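Geranylgeranyl pyrophosphate synthetase (Pyrococcus horikoshii, PDB 1WY0) probably catalyses the chain-elongating condensation of isopentenyl diphosphate with allylic diphosphates to make geranylgeranyl diphosphate. Local coordinates at residues K47-F52 against E331-F336; A72-L77 against E140-A145; F214-D219 against K308-K313. All coordinates share one frame; numbering follows the deposited sequence.

From the N terminus, the chain first reaches 47-52, at the start of helix 49-57, a segment whose partner, 331-336, comes on helix 325-336 near the C terminus. Contact 1 therefore closes a loop of 278 residues, and both other contacts nest inside it. Contact 2 ties helix 69-90 to helix 132-159, and contact 3 follows in series, tying helix 197-224 to helix 299-315. Contacts 1 and 2 touch where the start of helix 49-57 meets helix 69-90, R48 NH1 lying 3.2 Å from E76 OE2 in a salt bridge. Contact 1 also meets contact 3, at A334 and I311, whereas contacts 2 and 3 lie on opposite sides of the chain's centre, about 22 Å apart between centres.

Contact 1 (K47-F52 against E331-F336)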
loop_
_atom_site.group_PDB
_atom_site.type_symbol
_atom_site.label_atom_id
_atom_site.label_comp_id
_atom_site.label_asym_id
_atom_site.label_seq_id
_atom_site.Cartn_x
_atom_site.Cartn_y
_atom_site.Cartn_z
ATOM N N LYS A 47 -10.828 -18.803 -4.651
ATOM C CA LYS A 47 -12.214 -19.029 -5.054
ATOM C C LYS A 47 -12.977 -17.719 -5.274
ATOM O O LYS A 47 -14.081 -17.698 -5.803
ATOM C CB LYS A 47 -12.895 -19.859 -3.967
ATOM C CG LYS A 47 -12.332 -21.282 -3.896
ATOM C CD LYS A 47 -13.032 -22.133 -2.833
ATOM C CE LYS A 47 -12.318 -23.467 -2.589
ATOM N NZ LYS A 47 -13.305 -24.527 -2.386
ATOM N N ARG A 48 -12.390 -16.591 -4.885
ATOM C CA ARG A 48 -13.010 -15.285 -5.080
ATOM C C ARG A 48 -14.324 -15.120 -4.323
ATOM O O ARG A 48 -15.281 -14.561 -4.854
ATOM C CB ARG A 48 -13.270 -15.023 -6.570
ATOM C CG ARG A 48 -12.168 -15.468 -7.524
ATOM C CD ARG A 48 -10.806 -14.862 -7.193
ATOM N NE ARG A 48 -9.832 -15.178 -8.238
ATOM C CZ ARG A 48 -8.515 -15.204 -8.062
ATOM N NH1 ARG A 48 -7.994 -14.930 -6.873
ATOM N NH2 ARG A 48 -7.719 -15.510 -9.074
ATOM N N VAL A 49 -14.369 -15.592 -3.084
ATOM C CA VAL A 49 -15.571 -15.481 -2.270
ATOM C C VAL A 49 -15.987 -14.031 -2.037
ATOM O O VAL A 49 -17.174 -13.711 -2.071
ATOM C CB VAL A 49 -15.379 -16.160 -0.901
ATOM C CG1 VAL A 49 -16.527 -15.804 0.025
ATOM C CG2 VAL A 49 -15.306 -17.669 -1.082
ATOM N N ARG A 50 -15.014 -13.157 -1.788
ATOM C CA ARG A 50 -15.319 -11.753 -1.549
ATOM C C ARG A 50 -15.968 -11.116 -2.769
ATOM O O ARG A 50 -17.012 -10.484 -2.654
ATOM C CB ARG A 50 -14.050 -11.002 -1.136
ATOM C CG ARG A 50 -13.628 -11.380 0.271
ATOM C CD ARG A 50 -12.291 -10.803 0.701
ATOM N NE ARG A 50 -11.925 -11.348 2.004
ATOM C CZ ARG A 50 -11.612 -12.621 2.223
ATOM N NH1 ARG A 50 -11.602 -13.491 1.224
ATOM N NH2 ARG A 50 -11.337 -13.032 3.451
ATOM N N PRO A 51 -15.360 -11.271 -3.954
ATOM C CA PRO A 51 -15.953 -10.685 -5.157
ATOM C C PRO A 51 -17.349 -11.275 -5.384
ATOM O O PRO A 51 -18.272 -10.576 -5.799
ATOM C CB PRO A 51 -14.974 -11.090 -6.257
ATOM C CG PRO A 51 -13.673 -11.201 -5.540
ATOM C CD PRO A 51 -14.059 -11.892 -4.259
ATOM N N PHE A 52 -17.495 -12.567 -5.107
ATOM C CA PHE A 52 -18.780 -13.240 -5.263
ATOM C C PHE A 52 -19.831 -12.551 -4.404
ATOM O O PHE A 52 -20.974 -12.384 -4.818
ATOM C CB PHE A 52 -18.682 -14.714 -4.848
ATOM C CG PHE A 52 -19.960 -15.491 -5.058
ATOM C CD1 PHE A 52 -20.396 -15.809 -6.339
ATOM C CD2 PHE A 52 -20.732 -15.891 -3.975
ATOM C CE1 PHE A 52 -21.580 -16.516 -6.536
ATOM C CE2 PHE A 52 -21.919 -16.600 -4.159
ATOM C CZ PHE A 52 -22.343 -16.913 -5.445
ATOM N N GLU A 331 -27.265 -16.918 1.747
ATOM C CA GLU A 331 -27.671 -17.636 2.946
ATOM C C GLU A 331 -26.947 -18.969 2.992
ATOM O O GLU A 331 -26.509 -19.413 4.052
ATOM C CB GLU A 331 -29.180 -17.870 2.965
ATOM C CG GLU A 331 -29.976 -16.708 3.535
ATOM C CD GLU A 331 -31.455 -17.026 3.670
ATOM O OE1 GLU A 331 -31.931 -17.957 2.982
ATOM O OE2 GLU A 331 -32.137 -16.340 4.462
ATOM N N LEU A 332 -26.826 -19.608 1.837
ATOM C CA LEU A 332 -26.138 -20.885 1.773
ATOM C C LEU A 332 -24.659 -20.718 2.131
ATOM O O LEU A 332 -24.123 -21.473 2.940
ATOM C CB LEU A 332 -26.279 -21.503 0.378
ATOM C CG LEU A 332 -27.635 -22.146 0.058
ATOM C CD1 LEU A 332 -27.588 -22.838 -1.304
ATOM C CD2 LEU A 332 -27.972 -23.160 1.141
ATOM N N LEU A 333 -24.012 -19.724 1.531
ATOM C CA LEU A 333 -22.599 -19.458 1.789
ATOM C C LEU A 333 -22.364 -19.281 3.282
ATOM O O LEU A 333 -21.509 -19.947 3.873
ATOM C CB LEU A 333 -22.161 -18.198 1.042
ATOM C CG LEU A 333 -20.704 -17.753 1.154
ATOM C CD1 LEU A 333 -19.766 -18.803 0.559
ATOM C CD2 LEU A 333 -20.552 -16.434 0.420
ATOM N N ALA A 334 -23.139 -18.394 3.897
ATOM C CA ALA A 334 -23.001 -18.147 5.322
ATOM C C ALA A 334 -23.171 -19.435 6.108
ATOM O O ALA A 334 -22.461 -19.675 7.089
ATOM C CB ALA A 334 -24.027 -17.125 5.779
ATOM N N LYS A 335 -24.116 -20.265 5.681
ATOM C CA LYS A 335 -24.378 -21.519 6.371
ATOM C C LYS A 335 -23.250 -22.518 6.116
ATOM O O LYS A 335 -22.880 -23.284 7.002
ATOM C CB LYS A 335 -25.728 -22.092 5.927
ATOM C CG LYS A 335 -26.462 -22.853 7.017
ATOM C CD LYS A 335 -27.722 -23.532 6.480
ATOM C CE LYS A 335 -28.406 -24.368 7.568
ATOM N NZ LYS A 335 -29.610 -25.100 7.066
ATOM N N PHE A 336 -22.700 -22.500 4.907
ATOM C CA PHE A 336 -21.596 -23.397 4.583
ATOM C C PHE A 336 -20.357 -23.033 5.398
ATOM O O PHE A 336 -19.651 -23.869 5.946
ATOM C CB PHE A 336 -21.282 -23.243 3.097
ATOM C CG PHE A 336 -20.017 -23.979 2.757
ATOM C CD1 PHE A 336 -20.040 -25.366 2.639
ATOM C CD2 PHE A 336 -18.846 -23.277 2.510
ATOM C CE1 PHE A 336 -18.888 -26.046 2.265
ATOM C CE2 PHE A 336 -17.697 -23.969 2.134
ATOM C CZ PHE A 336 -17.712 -25.353 2.012
#
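L333 reaches across from helix 325-336 and sets its CD2 methyl in the corner formed by V49 and F52, one turn apart at the start of helix 49-57. One methyl serves both partners: L333 CD2 lies 4.1 Å from V49 CG1, and the approaches of V49 CG1 and F52 CD2 to it stand at roughly a right angle. The leucine stretches out to get there, with CG anti to the backbone N (chi1 -179°). V49 turns CG1 the same way with respect to its own backbone (chi1 169°), which carries that methyl toward L333. The two side chains run at a slant to one another.

F52 offers its rim instead of a face. L333 CD2 sits close to the plane of the ring, 4.4 Å from F52 CD2, while helix 3-25 lines the phenyl group through R10, I11 and K14. V49 also leans on F182 of helix 167-193. The backbones stay well apart, V49 CA and L333 CA being 9.0 Å from each other, so the side chains span the whole gap.

R48 occupies the N-cap position just ahead of V49, and its guanidinium group points away from L333, with a salt bridge to D19 of helix 3-25 and a hydrogen bond to P42 O. Residues 47-51 are the end of the GGKRxRP sequence of polyprenyl synthetases, which in relatives helps hold the isopentenyl diphosphate, and F52 follows it; here the C-terminal helix backs the nonpolar side of that motif within the all-helical prenyltransferase fold.

Contact 2 (A72-L77 against E140-A145); sequences AVAIEL and EVIVKA
I142 pushes its terminal CD1 methyl into helix 69-90 at two successive residues. I142 CD1 comes to 4.2 Å from A74 CB and 4.4 Å from I75 CG1, the latter a methylene part-way along its chain rather than its end. I142 is extended, with CG1 anti to the carbonyl carbon (chi1 -69°) and CD1 prolonging the line (chi2 178°), so a single methyl does the reaching. A74 adds just one carbon on its side, consistent with a close approach; the nearest CA pair is I75 CA and I142 CA, 7.6 Å apart.

These are two helices of the bundle that forms the prenyltransferase fold, and helix 69-90 goes on to carry the first DDxxD motif, which in the family binds magnesium and the allylic diphosphate.

V125 of helix 107-126 packs on both A74 and I142, closing one flank of the contact. Helix 167-193 takes another, through S185 on I75 and A184, K187 and V188 on V141. Farther out, V143 of helix 132-159 meets E123 of the second subunit. Y81 and C150 bind mercury in this crystal, and a mercury ion lies about 12 Å from the I142 side chain.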
loop_
_atom_site.group_PDB
_atom_site.type_symbol
_atom_site.label_atom_id
_atom_site.label_comp_id
_atom_site.label_asym_id
_atom_site.label_seq_id
_atom_site.Cartn_x
_atom_site.Cartn_y
_atom_site.Cartn_z
ATOM N N ALA A 72 -15.652 -5.193 -7.506
ATOM C CA ALA A 72 -15.478 -6.495 -6.873
ATOM C C ALA A 72 -14.014 -6.882 -7.059
ATOM O O ALA A 72 -13.401 -7.478 -6.178
ATOM C CB ALA A 72 -16.373 -7.530 -7.526
ATOM N N VAL A 73 -13.464 -6.539 -8.216
ATOM C CA VAL A 73 -12.071 -6.833 -8.501
ATOM C C VAL A 73 -11.186 -6.071 -7.519
ATOM O O VAL A 73 -10.201 -6.602 -7.019
ATOM C CB VAL A 73 -11.709 -6.441 -9.951
ATOM C CG1 VAL A 73 -10.194 -6.475 -10.153
ATOM C CG2 VAL A 73 -12.379 -7.405 -10.924
ATOM N N ALA A 74 -11.560 -4.826 -7.242
ATOM C CA ALA A 74 -10.821 -3.971 -6.323
ATOM C C ALA A 74 -10.669 -4.685 -4.992
ATOM O O ALA A 74 -9.574 -4.797 -4.428
ATOM C CB ALA A 74 -11.573 -2.657 -6.128
ATOM N N ILE A 75 -11.788 -5.173 -4.492
ATOM C CA ILE A 75 -11.800 -5.877 -3.230
ATOM C C ILE A 75 -10.936 -7.138 -3.237
ATOM O O ILE A 75 -10.269 -7.430 -2.245
ATOM C CB ILE A 75 -13.247 -6.201 -2.818
ATOM C CG1 ILE A 75 -13.953 -4.891 -2.442
ATOM C CG2 ILE A 75 -13.266 -7.198 -1.654
ATOM C CD1 ILE A 75 -15.273 -5.070 -1.698
ATOM N N GLU A 76 -10.924 -7.883 -4.339
ATOM C CA GLU A 76 -10.101 -9.094 -4.376
ATOM C C GLU A 76 -8.630 -8.716 -4.448
ATOM O O GLU A 76 -7.775 -9.442 -3.955
ATOM C CB GLU A 76 -10.459 -9.986 -5.566
ATOM C CG GLU A 76 -9.673 -11.308 -5.632
ATOM C CD GLU A 76 -9.906 -12.237 -4.437
ATOM O OE1 GLU A 76 -10.672 -11.885 -3.522
ATOM O OE2 GLU A 76 -9.310 -13.343 -4.408
ATOM N N LEU A 77 -8.335 -7.589 -5.077
ATOM C CA LEU A 77 -6.957 -7.122 -5.178
ATOM C C LEU A 77 -6.498 -6.674 -3.789
ATOM O O LEU A 77 -5.368 -6.929 -3.381
ATOM C CB LEU A 77 -6.855 -5.962 -6.178
ATOM C CG LEU A 77 -7.010 -6.418 -7.631
ATOM C CD1 LEU A 77 -6.931 -5.225 -8.593
ATOM C CD2 LEU A 77 -5.914 -7.442 -7.939
ATOM N N GLU A 140 -15.267 5.431 -0.947
ATOM C CA GLU A 140 -15.216 5.724 0.478
ATOM C C GLU A 140 -15.468 4.529 1.394
ATOM O O GLU A 140 -15.031 4.523 2.547
ATOM C CB GLU A 140 -16.184 6.865 0.818
ATOM C CG GLU A 140 -16.437 7.036 2.303
ATOM C CD GLU A 140 -17.084 8.370 2.649
ATOM O OE1 GLU A 140 -17.843 8.907 1.809
ATOM O OE2 GLU A 140 -16.840 8.876 3.768
ATOM N N VAL A 141 -16.181 3.528 0.895
ATOM C CA VAL A 141 -16.443 2.331 1.681
ATOM C C VAL A 141 -15.174 1.484 1.662
ATOM O O VAL A 141 -14.767 0.909 2.669
ATOM C CB VAL A 141 -17.583 1.483 1.071
ATOM C CG1 VAL A 141 -17.488 0.053 1.579
ATOM C CG2 VAL A 141 -18.936 2.075 1.434
ATOM N N ILE A 142 -14.555 1.420 0.496
ATOM C CA ILE A 142 -13.348 0.640 0.317
ATOM C C ILE A 142 -12.189 1.258 1.087
ATOM O O ILE A 142 -11.379 0.552 1.660
ATOM C CB ILE A 142 -13.021 0.511 -1.184
ATOM C CG1 ILE A 142 -14.080 -0.389 -1.851
ATOM C CG2 ILE A 142 -11.617 -0.038 -1.379
ATOM C CD1 ILE A 142 -13.910 -0.577 -3.370
ATOM N N VAL A 143 -12.133 2.581 1.121
ATOM C CA VAL A 143 -11.077 3.260 1.842
ATOM C C VAL A 143 -11.205 3.029 3.345
ATOM O O VAL A 143 -10.222 2.718 4.016
ATOM C CB VAL A 143 -11.089 4.765 1.536
ATOM C CG1 VAL A 143 -10.473 5.544 2.683
ATOM C CG2 VAL A 143 -10.316 5.024 0.249
ATOM N N LYS A 144 -12.405 3.171 3.888
ATOM C CA LYS A 144 -12.564 2.952 5.322
ATOM C C LYS A 144 -12.291 1.508 5.725
ATOM O O LYS A 144 -11.805 1.255 6.821
ATOM C CB LYS A 144 -13.957 3.351 5.788
ATOM C CG LYS A 144 -14.361 2.727 7.132
ATOM C CD LYS A 144 -13.799 3.490 8.344
ATOM C CE LYS A 144 -12.331 3.159 8.660
ATOM N NZ LYS A 144 -11.524 4.413 8.820
ATOM N N ALA A 145 -12.608 0.556 4.858
ATOM C CA ALA A 145 -12.357 -0.842 5.182
ATOM C C ALA A 145 -10.851 -1.067 5.104
ATOM O O ALA A 145 -10.281 -1.833 5.876
ATOM C CB ALA A 145 -13.087 -1.762 4.205
#

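Contact 3 (F214-D219 against K308-K313); sequences FQIWDD and KDMIKK
I216 and M310 make the apolar heart of this contact: I216 CD1 lies 4.2 Å from M310 SD. Their side chains cross at about a right angle, so the methyl of one meets the sulfur of the other instead of running alongside it. M310 starts out with CG anti to the carbonyl carbon (chi1 -75°) and bends at the sulfur (chi3 82°), turning CE aside. I216 is also packed by A303, I306 and A307 of helix 299-315, and M310 by N209 and I212 of helix 197-224, so each side chain rests on several residues of the helix opposite.

W217 and K308 touch more lightly. The lysine's aliphatic chain approaches the six-membered end of the indole at a slant, with K308 CD 4.4 Å from W217 CZ3. Their polar ends go elsewhere: K308 NZ forms a salt bridge with E305, and W217 NE1 hydrogen-bonds the backbone O of R340.

Q215, D218 and D219 make their polar interactions on the side of helix 197-224 turned from helix 299-315. Q215 NE2 hydrogen-bonds D219 OD1 at 3.0 Å, bent to 143° at the hydrogen; the acceptor lies in the amide plane, while the donor arrives from above the carboxylate plane. K242 makes a salt bridge to the same oxygen. D218 pairs with R340, and its CG rests 4.3 Å above the F214 ring, near the rim.

FQIWDD opens the second aspartate-rich motif of the family, where the aspartates of relatives bind magnesium. The helix thus divides its labour: nonpolar I216 and the indole of W217 fasten it to helix 299-315, while both aspartates stand on another face, a separation consistent with keeping the carboxylates directed toward the active site.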
loop_
_atom_site.group_PDB
_atom_site.type_symbol
_atom_site.label_atom_id
_atom_site.label_comp_id
_atom_site.label_asym_id
_atom_site.label_seq_id
_atom_site.Cartn_x
_atom_site.Cartn_y
_atom_site.Cartn_z
ATOM N N PHE A 214 -16.269 -16.692 9.905
ATOM C CA PHE A 214 -15.355 -17.389 9.014
ATOM C C PHE A 214 -14.083 -17.805 9.750
ATOM O O PHE A 214 -13.767 -18.980 9.883
ATOM C CB PHE A 214 -15.004 -16.452 7.858
ATOM C CG PHE A 214 -13.961 -17.085 6.985
ATOM C CD1 PHE A 214 -14.232 -18.298 6.361
ATOM C CD2 PHE A 214 -12.741 -16.459 6.795
ATOM C CE1 PHE A 214 -13.277 -18.877 5.540
ATOM C CE2 PHE A 214 -11.788 -17.046 5.968
ATOM C CZ PHE A 214 -12.052 -18.255 5.335
ATOM N N GLN A 215 -13.400 -16.735 10.139
ATOM C CA GLN A 215 -12.110 -16.876 10.792
ATOM C C GLN A 215 -12.230 -17.660 12.099
ATOM O O GLN A 215 -11.420 -18.542 12.371
ATOM C CB GLN A 215 -11.487 -15.503 11.057
ATOM C CG GLN A 215 -10.055 -15.597 11.561
ATOM C CD GLN A 215 -9.171 -16.372 10.595
ATOM O OE1 GLN A 215 -9.008 -15.976 9.441
ATOM N NE2 GLN A 215 -8.616 -17.488 11.057
ATOM N N ILE A 216 -13.241 -17.349 12.903
ATOM C CA ILE A 216 -13.435 -18.058 14.167
ATOM C C ILE A 216 -13.621 -19.555 13.936
ATOM O O ILE A 216 -13.090 -20.373 14.684
ATOM C CB ILE A 216 -14.672 -17.531 14.940
ATOM C CG1 ILE A 216 -14.432 -16.095 15.416
ATOM C CG2 ILE A 216 -14.968 -18.452 16.139
ATOM C CD1 ILE A 216 -15.707 -15.404 15.883
ATOM N N TRP A 217 -14.375 -19.913 12.903
ATOM C CA TRP A 217 -14.610 -21.317 12.592
ATOM C C TRP A 217 -13.327 -21.992 12.099
ATOM O O TRP A 217 -13.114 -23.186 12.334
ATOM C CB TRP A 217 -15.721 -21.446 11.541
ATOM C CG TRP A 217 -16.196 -22.854 11.350
ATOM C CD1 TRP A 217 -15.952 -23.672 10.281
ATOM C CD2 TRP A 217 -16.995 -23.616 12.263
ATOM N NE1 TRP A 217 -16.553 -24.899 10.474
ATOM C CE2 TRP A 217 -17.199 -24.889 11.683
ATOM C CE3 TRP A 217 -17.560 -23.345 13.517
ATOM C CZ2 TRP A 217 -17.945 -25.892 12.314
ATOM C CZ3 TRP A 217 -18.306 -24.343 14.147
ATOM C CH2 TRP A 217 -18.490 -25.603 13.541
ATOM N N ASP A 218 -12.475 -21.238 11.409
ATOM C CA ASP A 218 -11.211 -21.793 10.931
ATOM C C ASP A 218 -10.335 -22.125 12.119
ATOM O O ASP A 218 -9.701 -23.180 12.151
ATOM C CB ASP A 218 -10.476 -20.802 10.024
ATOM C CG ASP A 218 -10.946 -20.877 8.597
ATOM O OD1 ASP A 218 -11.836 -21.712 8.319
ATOM O OD2 ASP A 218 -10.428 -20.112 7.753
ATOM N N ASP A 219 -10.296 -21.221 13.094
ATOM C CA ASP A 219 -9.502 -21.450 14.289
ATOM C C ASP A 219 -10.020 -22.668 15.039
ATOM O O ASP A 219 -9.237 -23.428 15.604
ATOM C CB ASP A 219 -9.521 -20.211 15.188
ATOM C CG ASP A 219 -8.843 -19.010 14.533
ATOM O OD1 ASP A 219 -8.144 -19.219 13.521
ATOM O OD2 ASP A 219 -8.994 -17.870 15.029
ATOM N N LYS A 308 -21.570 -19.677 15.154
ATOM C CA LYS A 308 -22.898 -20.068 14.687
ATOM C C LYS A 308 -23.920 -18.959 14.918
ATOM O O LYS A 308 -24.749 -18.678 14.052
ATOM C CB LYS A 308 -23.352 -21.356 15.379
ATOM C CG LYS A 308 -22.948 -22.623 14.636
ATOM C CD LYS A 308 -22.426 -23.685 15.586
ATOM C CE LYS A 308 -23.510 -24.689 15.939
ATOM N NZ LYS A 308 -23.221 -25.399 17.225
ATOM N N ASP A 309 -23.863 -18.325 16.084
ATOM C CA ASP A 309 -24.793 -17.246 16.370
ATOM C C ASP A 309 -24.648 -16.121 15.350
ATOM O O ASP A 309 -25.637 -15.648 14.792
ATOM C CB ASP A 309 -24.571 -16.702 17.780
ATOM C CG ASP A 309 -24.981 -17.688 18.857
ATOM O OD1 ASP A 309 -25.705 -18.659 18.535
ATOM O OD2 ASP A 309 -24.591 -17.487 20.029
ATOM N N MET A 310 -23.416 -15.700 15.091
ATOM C CA MET A 310 -23.177 -14.629 14.130
ATOM C C MET A 310 -23.717 -15.009 12.754
ATOM O O MET A 310 -24.200 -14.166 12.004
ATOM C CB MET A 310 -21.681 -14.334 14.049
ATOM C CG MET A 310 -21.162 -13.559 15.240
ATOM S SD MET A 310 -19.376 -13.535 15.318
ATOM C CE MET A 310 -19.030 -12.225 14.175
ATOM N N ILE A 311 -23.618 -16.292 12.427
ATOM C CA ILE A 311 -24.119 -16.798 11.160
ATOM C C ILE A 311 -25.643 -16.674 11.159
ATOM O O ILE A 311 -26.243 -16.232 10.180
ATOM C CB ILE A 311 -23.733 -18.281 10.969
ATOM C CG1 ILE A 311 -22.255 -18.386 10.592
ATOM C CG2 ILE A 311 -24.602 -18.920 9.903
ATOM C CD1 ILE A 311 -21.795 -17.346 9.585
ATOM N N LYS A 312 -26.264 -17.072 12.263
ATOM C CA LYS A 312 -27.715 -16.993 12.372
ATOM C C LYS A 312 -28.151 -15.538 12.285
ATOM O O LYS A 312 -29.078 -15.204 11.559
ATOM C CB LYS A 312 -28.186 -17.598 13.695
ATOM C CG LYS A 312 -28.058 -19.116 13.771
ATOM C CD LYS A 312 -28.829 -19.824 12.657
ATOM C CE LYS A 312 -28.790 -21.343 12.852
ATOM N NZ LYS A 312 -29.492 -22.107 11.772
ATOM N N LYS A 313 -27.467 -14.669 13.020
ATOM C CA LYS A 313 -27.806 -13.255 12.999
ATOM C C LYS A 313 -27.638 -12.656 11.613
ATOM O O LYS A 313 -28.444 -11.835 11.189
ATOM C CB LYS A 313 -26.940 -12.477 13.989
ATOM C CG LYS A 313 -26.947 -10.976 13.735
ATOM C CD LYS A 313 -28.223 -10.339 14.282
ATOM C CE LYS A 313 -28.314 -8.848 13.961
ATOM N NZ LYS A 313 -29.657 -8.458 13.440
#